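Local coordinates for xylan esterase, putative, AXE2C (Cellvibrio japonicus, PDB 2WAA), which deacetylates acetylated xylan and glucomannan during the breakdown of plant cell wall polysaccharides, as a family 2 carbohydrate esterase, at residues T10-A15 against L114-L119; G49-A54 against T85-H90; T258-H263 against S297-Y302. One frame throughout, in Å; residues are numbered along the deposited sequence.

Contact 1: residues T10-A15 against L114-L119; sequences THTIAA and LKQLTL
His11 and Leu119 exchange two backbone hydrogen bonds, N to O in each direction, and Ile13 and Leu117 do the same two residues further on. This is an antiparallel strand pair in the N-terminal beta domain of the esterase: strand 10-14 runs beside strand 114-119, with 165° between their directions. Leu119 N lies 2.8 Å from His11 O. A fifth backbone bond, Ala15 N to Lys115 O, follows where strand 10-14 has already ended. Between the hydrogen-bonded pairs, Thr12 faces Thr118 and their hydroxyls join, OG1 to OG1 2.7 Å. Both threonines hold OG1 anti to the carbonyl carbon (chi1 -60° and -66°), which brings the two oxygens together on the same face of the sheet. On the other face His11, Ile13, Leu117 and Leu119 pack against Phe124 of strand 123-124, while the imidazole of His11 reaches back through NE2 to Ser9 OG. Across the pair itself Ile13 CG1 lies 4.4 Å from Leu117 CB. At the far end Ala15 CB touches the branch point of Leu114, 3.6 Å from its CG.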
loop_
_atom_site.group_PDB
_atom_site.type_symbol
_atom_site.label_atom_id
_atom_site.label_comp_id
_atom_site.label_asym_id
_atom_site.label_seq_id
_atom_site.Cartn_x
_atom_site.Cartn_y
_atom_site.Cartn_z
ATOM N N THR A 10 19.963 27.815 1.232
ATOM C CA THR A 10 19.074 26.655 1.432
ATOM C C THR A 10 17.634 27.037 1.090
ATOM O O THR A 10 17.250 28.236 1.093
ATOM C CB THR A 10 19.137 26.080 2.835
ATOM O OG1 THR A 10 18.496 26.986 3.719
ATOM C CG2 THR A 10 20.634 25.770 3.268
ATOM N N HIS A 11 16.835 26.016 0.815
ATOM C CA HIS A 11 15.503 26.208 0.344
ATOM C C HIS A 11 14.663 25.168 1.055
ATOM O O HIS A 11 14.887 23.976 0.863
ATOM C CB HIS A 11 15.522 25.980 -1.177
ATOM C CG HIS A 11 16.569 26.808 -1.841
ATOM N ND1 HIS A 11 16.334 28.100 -2.260
ATOM C CD2 HIS A 11 17.881 26.563 -2.066
ATOM C CE1 HIS A 11 17.447 28.600 -2.766
ATOM N NE2 HIS A 11 18.406 27.689 -2.652
ATOM N N THR A 12 13.723 25.625 1.891
ATOM C CA THR A 12 12.926 24.684 2.699
ATOM C C THR A 12 11.472 24.781 2.277
ATOM O O THR A 12 10.934 25.896 2.117
ATOM C CB THR A 12 13.127 24.958 4.213
ATOM O OG1 THR A 12 14.504 24.795 4.559
ATOM C CG2 THR A 12 12.332 24.007 5.082
ATOM N N ILE A 13 10.841 23.628 2.010
ATOM C CA ILE A 13 9.422 23.596 1.679
ATOM C C ILE A 13 8.704 22.622 2.602
ATOM O O ILE A 13 9.324 21.698 3.192
ATOM C CB ILE A 13 9.179 23.152 0.213
ATOM C CG1 ILE A 13 9.734 21.729 0.005
ATOM C CG2 ILE A 13 9.816 24.161 -0.746
ATOM C CD1 ILE A 13 9.498 21.209 -1.452
ATOM N N ALA A 14 7.403 22.869 2.774
ATOM C CA ALA A 14 6.562 21.929 3.539
ATOM C C ALA A 14 6.357 20.619 2.768
ATOM O O ALA A 14 6.479 20.567 1.537
ATOM C CB ALA A 14 5.189 22.568 3.857
ATOM N N ALA A 15 6.032 19.553 3.498
ATOM C CA ALA A 15 5.784 18.275 2.875
ATOM C C ALA A 15 4.602 18.354 1.869
ATOM O O ALA A 15 4.608 17.655 0.826
ATOM C CB ALA A 15 5.495 17.232 3.974
ATOM N N LEU A 114 6.052 13.485 7.639
ATOM C CA LEU A 114 7.128 14.227 7.017
ATOM C C LEU A 114 6.704 15.664 7.193
ATOM O O LEU A 114 5.600 16.037 6.770
ATOM C CB LEU A 114 7.204 13.902 5.522
ATOM C CG LEU A 114 8.122 14.865 4.767
ATOM C CD1 LEU A 114 9.535 14.772 5.299
ATOM C CD2 LEU A 114 8.057 14.536 3.246
ATOM N N LYS A 115 7.538 16.488 7.828
ATOM C CA LYS A 115 7.133 17.902 8.072
ATOM C C LYS A 115 7.611 18.873 6.989
ATOM O O LYS A 115 6.848 19.719 6.504
ATOM C CB LYS A 115 7.663 18.389 9.430
ATOM C CG LYS A 115 7.095 17.558 10.556
ATOM C CD LYS A 115 7.399 18.186 11.930
ATOM C CE LYS A 115 6.657 17.428 13.047
ATOM N NZ LYS A 115 6.990 17.988 14.401
ATOM N N GLN A 116 8.886 18.755 6.631
ATOM C CA GLN A 116 9.460 19.735 5.667
ATOM C C GLN A 116 10.784 19.187 5.165
ATOM O O GLN A 116 11.326 18.253 5.763
ATOM C CB GLN A 116 9.593 21.155 6.306
ATOM C CG GLN A 116 10.204 21.147 7.636
ATOM C CD GLN A 116 10.204 22.538 8.396
ATOM O OE1 GLN A 116 10.880 22.644 9.407
ATOM N NE2 GLN A 116 9.453 23.533 7.936
ATOM N N LEU A 117 11.252 19.698 4.026
ATOM C CA LEU A 117 12.524 19.282 3.417
ATOM C C LEU A 117 13.376 20.527 3.259
ATOM O O LEU A 117 12.839 21.586 2.852
ATOM C CB LEU A 117 12.274 18.737 2.004
ATOM C CG LEU A 117 11.454 17.479 1.740
ATOM C CD1 LEU A 117 11.411 17.168 0.218
ATOM C CD2 LEU A 117 12.061 16.300 2.537
ATOM N N THR A 118 14.679 20.396 3.514
ATOM C CA THR A 118 15.614 21.502 3.311
ATOM C C THR A 118 16.670 21.074 2.261
ATOM O O THR A 118 17.401 20.107 2.467
ATOM C CB THR A 118 16.328 21.892 4.592
ATOM O OG1 THR A 118 15.384 22.429 5.536
ATOM C CG2 THR A 118 17.432 22.980 4.271
ATOM N N LEU A 119 16.726 21.822 1.156
ATOM C CA LEU A 119 17.682 21.590 0.078
ATOM C C LEU A 119 18.790 22.609 0.226
ATOM O O LEU A 119 18.512 23.828 0.329
ATOM C CB LEU A 119 16.998 21.865 -1.270
ATOM C CG LEU A 119 17.934 21.808 -2.515
ATOM C CD1 LEU A 119 18.440 20.386 -2.730
ATOM C CD2 LEU A 119 17.195 22.311 -3.829
#

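Contact 2: residues G49-A54 against T85-H90; sequences GSRLTA and TVELFH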
loop_
_atom_site.group_PDB
_atom_site.type_symbol
_atom_site.label_atom_id
_atom_site.label_comp_id
_atom_site.label_asym_id
_atom_site.label_seq_id
_atom_site.Cartn_x
_atom_site.Cartn_y
_atom_site.Cartn_z
ATOM N N GLY A 49 21.007 20.461 -6.333
ATOM C CA GLY A 49 21.728 20.809 -5.124
ATOM C C GLY A 49 22.658 19.726 -4.617
ATOM O O GLY A 49 22.816 18.668 -5.246
ATOM N N SER A 50 23.266 19.980 -3.460
ATOM C CA SER A 50 24.302 19.123 -2.899
ATOM C C SER A 50 23.853 18.350 -1.647
ATOM O O SER A 50 24.521 17.405 -1.262
ATOM C CB SER A 50 25.545 19.977 -2.551
ATOM O OG SER A 50 25.229 20.940 -1.507
ATOM N N ARG A 51 22.770 18.777 -0.990
ATOM C CA ARG A 51 22.322 18.086 0.213
ATOM C C ARG A 51 20.818 18.274 0.357
ATOM O O ARG A 51 20.260 19.353 0.024
ATOM C CB ARG A 51 23.042 18.615 1.488
ATOM C CG ARG A 51 22.766 17.790 2.741
ATOM C CD ARG A 51 23.620 18.246 3.965
ATOM N NE ARG A 51 23.512 17.260 5.032
ATOM C CZ ARG A 51 23.084 17.536 6.258
ATOM N NH1 ARG A 51 22.776 18.781 6.591
ATOM N NH2 ARG A 51 22.965 16.565 7.159
ATOM N N LEU A 52 20.148 17.216 0.810
ATOM C CA LEU A 52 18.705 17.290 1.073
ATOM C C LEU A 52 18.408 16.552 2.370
ATOM O O LEU A 52 18.877 15.411 2.586
ATOM C CB LEU A 52 17.906 16.708 -0.096
ATOM C CG LEU A 52 16.366 16.832 0.013
ATOM C CD1 LEU A 52 15.904 18.304 -0.152
ATOM C CD2 LEU A 52 15.719 15.925 -1.078
ATOM N N THR A 53 17.693 17.224 3.285
ATOM C CA THR A 53 17.310 16.617 4.553
ATOM C C THR A 53 15.798 16.727 4.718
ATOM O O THR A 53 15.160 17.596 4.126
ATOM C CB THR A 53 17.998 17.243 5.828
ATOM O OG1 THR A 53 17.552 18.604 5.997
ATOM C CG2 THR A 53 19.527 17.210 5.704
ATOM N N ALA A 54 15.250 15.857 5.554
ATOM C CA ALA A 54 13.826 15.897 5.875
ATOM C C ALA A 54 13.624 15.842 7.383
ATOM O O ALA A 54 14.346 15.125 8.078
ATOM C CB ALA A 54 13.176 14.699 5.256
ATOM N N THR A 85 16.077 15.103 12.095
ATOM C CA THR A 85 16.538 15.443 10.773
ATOM C C THR A 85 17.096 14.182 10.106
ATOM O O THR A 85 18.055 13.580 10.610
ATOM C CB THR A 85 17.674 16.454 10.850
ATOM O OG1 THR A 85 17.232 17.580 11.613
ATOM C CG2 THR A 85 18.086 16.880 9.415
ATOM N N VAL A 86 16.502 13.802 8.989
ATOM C CA VAL A 86 16.937 12.642 8.220
ATOM C C VAL A 86 17.672 13.120 6.983
ATOM O O VAL A 86 17.111 13.816 6.156
ATOM C CB VAL A 86 15.722 11.771 7.788
ATOM C CG1 VAL A 86 16.166 10.536 6.944
ATOM C CG2 VAL A 86 14.920 11.318 9.025
ATOM N N GLU A 87 18.936 12.753 6.859
ATOM C CA GLU A 87 19.690 13.123 5.658
ATOM C C GLU A 87 19.294 12.191 4.522
ATOM O O GLU A 87 19.368 10.963 4.679
ATOM C CB GLU A 87 21.200 12.973 5.899
ATOM C CG GLU A 87 22.005 13.497 4.676
ATOM C CD GLU A 87 23.511 13.476 4.953
ATOM O OE1 GLU A 87 24.016 14.497 5.452
ATOM O OE2 GLU A 87 24.152 12.452 4.682
ATOM N N LEU A 88 18.835 12.755 3.408
ATOM C CA LEU A 88 18.412 11.949 2.279
ATOM C C LEU A 88 19.582 11.769 1.330
ATOM O O LEU A 88 19.847 10.651 0.890
ATOM C CB LEU A 88 17.210 12.612 1.562
ATOM C CG LEU A 88 15.940 12.768 2.454
ATOM C CD1 LEU A 88 14.862 13.550 1.716
ATOM C CD2 LEU A 88 15.415 11.429 2.984
ATOM N N PHE A 89 20.309 12.840 1.038
ATOM C CA PHE A 89 21.570 12.688 0.296
ATOM C C PHE A 89 22.505 13.839 0.627
ATOM O O PHE A 89 22.077 14.864 1.149
ATOM C CB PHE A 89 21.329 12.573 -1.236
ATOM C CG PHE A 89 21.018 13.883 -1.929
ATOM C CD1 PHE A 89 22.020 14.792 -2.273
ATOM C CD2 PHE A 89 19.716 14.167 -2.313
ATOM C CE1 PHE A 89 21.709 16.001 -2.981
ATOM C CE2 PHE A 89 19.391 15.334 -2.993
ATOM C CZ PHE A 89 20.394 16.261 -3.337
ATOM N N HIS A 90 23.778 13.642 0.345
ATOM C CA HIS A 90 24.759 14.667 0.509
ATOM C C HIS A 90 25.950 14.331 -0.397
ATOM O O HIS A 90 26.492 13.212 -0.305
ATOM C CB HIS A 90 25.244 14.650 1.963
ATOM C CG HIS A 90 26.225 15.737 2.250
ATOM N ND1 HIS A 90 27.092 15.709 3.324
ATOM C CD2 HIS A 90 26.496 16.877 1.572
ATOM C CE1 HIS A 90 27.832 16.805 3.314
ATOM N NE2 HIS A 90 27.492 17.530 2.261
#
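Arg51 reaches across the sheet from its own strand to Glu87 and His90 on the neighbouring one. Its CB lies 3.9 Å from His90 CD2, and CG passes 3.4 Å from the carbonyl O of Phe89. CD sits over one face of the His90 ring, a CH-pi contact 4.1 Å from the centroid. With CG anti to the backbone N (chi1 -171°) and the chain extended as far as NE, the guanidinium arrives at Glu87. There NE and NH2 both donate to OE1, at 2.8 and 2.9 Å, in a side-on salt bridge that meets the oxygen on its anti side, somewhat out of the carboxylate plane; the two planes stand 87° apart. Thr53 CG2 covers one guanidinium face.

Beneath this, strands 51-54 and 85-90 pair antiparallel in the N-terminal beta domain, interrupted by a classic beta bulge: Leu88 and Phe89 both face Leu52, whose O accepts a good bond from Leu88 N and a weak one from Phe89 N. On the buried face Leu52 CB meets Phe89 CE2 at 3.5 Å, and Leu52 CD2 meets Leu88 CD1; Val99 of strand 94-103 packs on all three side chains. The contact thus has an apolar side turned to the second sheet and a charged side, where one carboxylate oxygen receives two arginine N-H groups and probably concentrates its negative charge there.

Contact 3: residues T258-H263 against S297-Y302; sequences TLLDNH and SNRVFY
The C-terminal end of helix 245-262 is tied to the turn that leads into strand 300-302, the edge strand of the parallel sheet in the SGNH hydrolase domain. Arg299 does the tying, from the type I turn running from Ser297 to Val300. Its NH2 gives a nearly straight hydrogen bond to Leu260 O, 2.9 Å at 173°, lying in the guanidinium plane but above the plane of the carbonyl. NH1 reaches His263 O, also at 2.9 Å but more bent, and is shared with Ala266 O. The chain of Arg299 bends at chi2 and chi3 (-149° and -93°), which carries the guanidinium back against the helix.

Leu260 supplies the apolar half. Its CD2 sits over the centre of the guanidinium face, 3.5 Å from Arg299 CZ, and the same methyl meets Val300 CG2 at 3.9 Å. Leu260 and Arg299 slide past each other in opposite directions. Leu260 O lies at the edge of the guanidinium, while the leucine's own CD2 covers one face. Ser297 OG accepts from Arg299 N, an ST turn that braces the turn carrying the arginine. Neighbouring Ile268 of strand 267-270 packs on Leu260 and bonds through its backbone to Arg299. Helix end, turn and edge strand thus meet at the rim of the alpha/beta/alpha layering that defines the SGNH hydrolase fold.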
loop_
_atom_site.group_PDB
_atom_site.type_symbol
_atom_site.label_atom_id
_atom_site.label_comp_id
_atom_site.label_asym_id
_atom_site.label_seq_id
_atom_site.Cartn_x
_atom_site.Cartn_y
_atom_site.Cartn_z
ATOM N N THR A 258 -20.545 -0.508 -2.933
ATOM C CA THR A 258 -19.940 0.740 -2.512
ATOM C C THR A 258 -18.772 1.153 -3.421
ATOM O O THR A 258 -18.655 2.321 -3.837
ATOM C CB THR A 258 -19.423 0.608 -1.045
ATOM O OG1 THR A 258 -20.545 0.384 -0.164
ATOM C CG2 THR A 258 -18.638 1.887 -0.595
ATOM N N LEU A 259 -17.901 0.198 -3.741
ATOM C CA LEU A 259 -16.789 0.511 -4.605
ATOM C C LEU A 259 -17.283 1.004 -5.967
ATOM O O LEU A 259 -16.726 1.949 -6.551
ATOM C CB LEU A 259 -15.911 -0.718 -4.838
ATOM C CG LEU A 259 -15.212 -1.219 -3.585
ATOM C CD1 LEU A 259 -14.427 -2.460 -3.984
ATOM C CD2 LEU A 259 -14.257 -0.136 -2.994
ATOM N N LEU A 260 -18.267 0.302 -6.508
ATOM C CA LEU A 260 -18.735 0.587 -7.867
ATOM C C LEU A 260 -19.309 2.015 -7.919
ATOM O O LEU A 260 -19.152 2.738 -8.906
ATOM C CB LEU A 260 -19.835 -0.417 -8.257
ATOM C CG LEU A 260 -19.369 -1.859 -8.650
ATOM C CD1 LEU A 260 -20.580 -2.848 -8.659
ATOM C CD2 LEU A 260 -18.664 -1.866 -9.956
ATOM N N ASP A 261 -20.017 2.366 -6.867
ATOM C CA ASP A 261 -20.677 3.671 -6.754
ATOM C C ASP A 261 -19.636 4.771 -6.488
ATOM O O ASP A 261 -19.671 5.824 -7.110
ATOM C CB ASP A 261 -21.713 3.607 -5.627
ATOM C CG ASP A 261 -22.283 4.952 -5.291
ATOM O OD1 ASP A 261 -22.471 5.751 -6.252
ATOM O OD2 ASP A 261 -22.539 5.231 -4.086
ATOM N N ASN A 262 -18.681 4.522 -5.593
ATOM C CA ASN A 262 -17.631 5.533 -5.318
ATOM C C ASN A 262 -16.655 5.812 -6.446
ATOM O O ASN A 262 -16.060 6.893 -6.499
ATOM C CB ASN A 262 -16.799 5.116 -4.086
ATOM C CG ASN A 262 -17.580 5.223 -2.796
ATOM O OD1 ASN A 262 -18.726 5.705 -2.794
ATOM N ND2 ASN A 262 -16.985 4.771 -1.696
ATOM N N HIS A 263 -16.470 4.830 -7.338
ATOM C CA HIS A 263 -15.425 4.879 -8.383
ATOM C C HIS A 263 -16.081 4.455 -9.683
ATOM O O HIS A 263 -15.916 3.290 -10.142
ATOM C CB HIS A 263 -14.329 3.871 -8.027
ATOM C CG HIS A 263 -13.807 4.043 -6.631
ATOM N ND1 HIS A 263 -13.100 5.160 -6.239
ATOM C CD2 HIS A 263 -13.904 3.249 -5.536
ATOM C CE1 HIS A 263 -12.764 5.036 -4.959
ATOM N NE2 HIS A 263 -13.252 3.889 -4.510
ATOM N N SER A 297 -22.590 -7.247 -12.683
ATOM C CA SER A 297 -21.915 -6.034 -13.121
ATOM C C SER A 297 -20.941 -6.372 -14.221
ATOM O O SER A 297 -20.181 -7.312 -14.085
ATOM C CB SER A 297 -21.133 -5.435 -11.955
ATOM O OG SER A 297 -20.362 -4.334 -12.399
ATOM N N ASN A 298 -20.938 -5.605 -15.298
ATOM C CA ASN A 298 -19.954 -5.813 -16.333
ATOM C C ASN A 298 -18.636 -5.085 -16.012
ATOM O O ASN A 298 -17.775 -4.942 -16.886
ATOM C CB ASN A 298 -20.487 -5.301 -17.678
ATOM C CG ASN A 298 -20.905 -3.814 -17.645
ATOM O OD1 ASN A 298 -20.687 -3.071 -16.665
ATOM N ND2 ASN A 298 -21.520 -3.370 -18.747
ATOM N N ARG A 299 -18.528 -4.583 -14.782
ATOM C CA ARG A 299 -17.284 -3.988 -14.301
ATOM C C ARG A 299 -16.568 -4.835 -13.245
ATOM O O ARG A 299 -15.559 -4.385 -12.680
ATOM C CB ARG A 299 -17.583 -2.646 -13.633
ATOM C CG ARG A 299 -18.095 -1.625 -14.573
ATOM C CD ARG A 299 -17.627 -0.293 -14.046
ATOM N NE ARG A 299 -18.650 0.250 -13.212
ATOM C CZ ARG A 299 -18.455 0.931 -12.102
ATOM N NH1 ARG A 299 -17.234 1.132 -11.601
ATOM N NH2 ARG A 299 -19.524 1.402 -11.484
ATOM N N VAL A 300 -17.097 -6.011 -12.934
ATOM C CA VAL A 300 -16.495 -6.819 -11.865
ATOM C C VAL A 300 -16.032 -8.171 -12.355
ATOM O O VAL A 300 -16.828 -8.929 -12.951
ATOM C CB VAL A 300 -17.492 -7.073 -10.682
ATOM C CG1 VAL A 300 -16.765 -7.852 -9.516
ATOM C CG2 VAL A 300 -17.980 -5.743 -10.155
ATOM N N PHE A 301 -14.757 -8.477 -12.118
ATOM C CA PHE A 301 -14.138 -9.681 -12.706
ATOM C C PHE A 301 -13.405 -10.458 -11.633
ATOM O O PHE A 301 -13.324 -10.037 -10.498
ATOM C CB PHE A 301 -13.164 -9.268 -13.832
ATOM C CG PHE A 301 -13.873 -8.572 -14.962
ATOM C CD1 PHE A 301 -14.523 -9.318 -15.916
ATOM C CD2 PHE A 301 -14.045 -7.201 -14.956
ATOM C CE1 PHE A 301 -15.282 -8.691 -16.932
ATOM C CE2 PHE A 301 -14.752 -6.573 -15.952
ATOM C CZ PHE A 301 -15.391 -7.318 -16.942
ATOM N N TYR A 302 -12.878 -11.611 -12.038
ATOM C CA TYR A 302 -12.166 -12.531 -11.169
ATOM C C TYR A 302 -10.774 -12.806 -11.741
ATOM O O TYR A 302 -10.633 -12.943 -12.953
ATOM C CB TYR A 302 -12.934 -13.865 -11.107
ATOM C CG TYR A 302 -12.172 -14.947 -10.319
ATOM C CD1 TYR A 302 -11.929 -14.784 -8.967
ATOM C CD2 TYR A 302 -11.682 -16.097 -10.938
ATOM C CE1 TYR A 302 -11.231 -15.715 -8.248
ATOM C CE2 TYR A 302 -10.956 -17.051 -10.198
ATOM C CZ TYR A 302 -10.757 -16.835 -8.856
ATOM O OH TYR A 302 -10.062 -17.724 -8.048
#

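Contacts 1 and 2 belong to one antiparallel sheet, their centres 10 Å apart: strands 112-119 and 51-58 are neighbours, joined where Thr118 N probably bonds Thr53 O at 2.9 Å and where Leu119 CD1 packs 3.5 Å from Arg51 O. Together they give the strand order 10-14, 112-119, 51-58, 84-91. Contact 3 lies on the opposite side of the chain's centre, in the hydrolase domain, its centre about 40 Å from that of contact 1 and about 43 Å from that of contact 2. None of the three reaches the probable catalytic residues Ser141, Asp314 and His316; contact 3 shares their domain, while contacts 1 and 2 build the beta domain beside it.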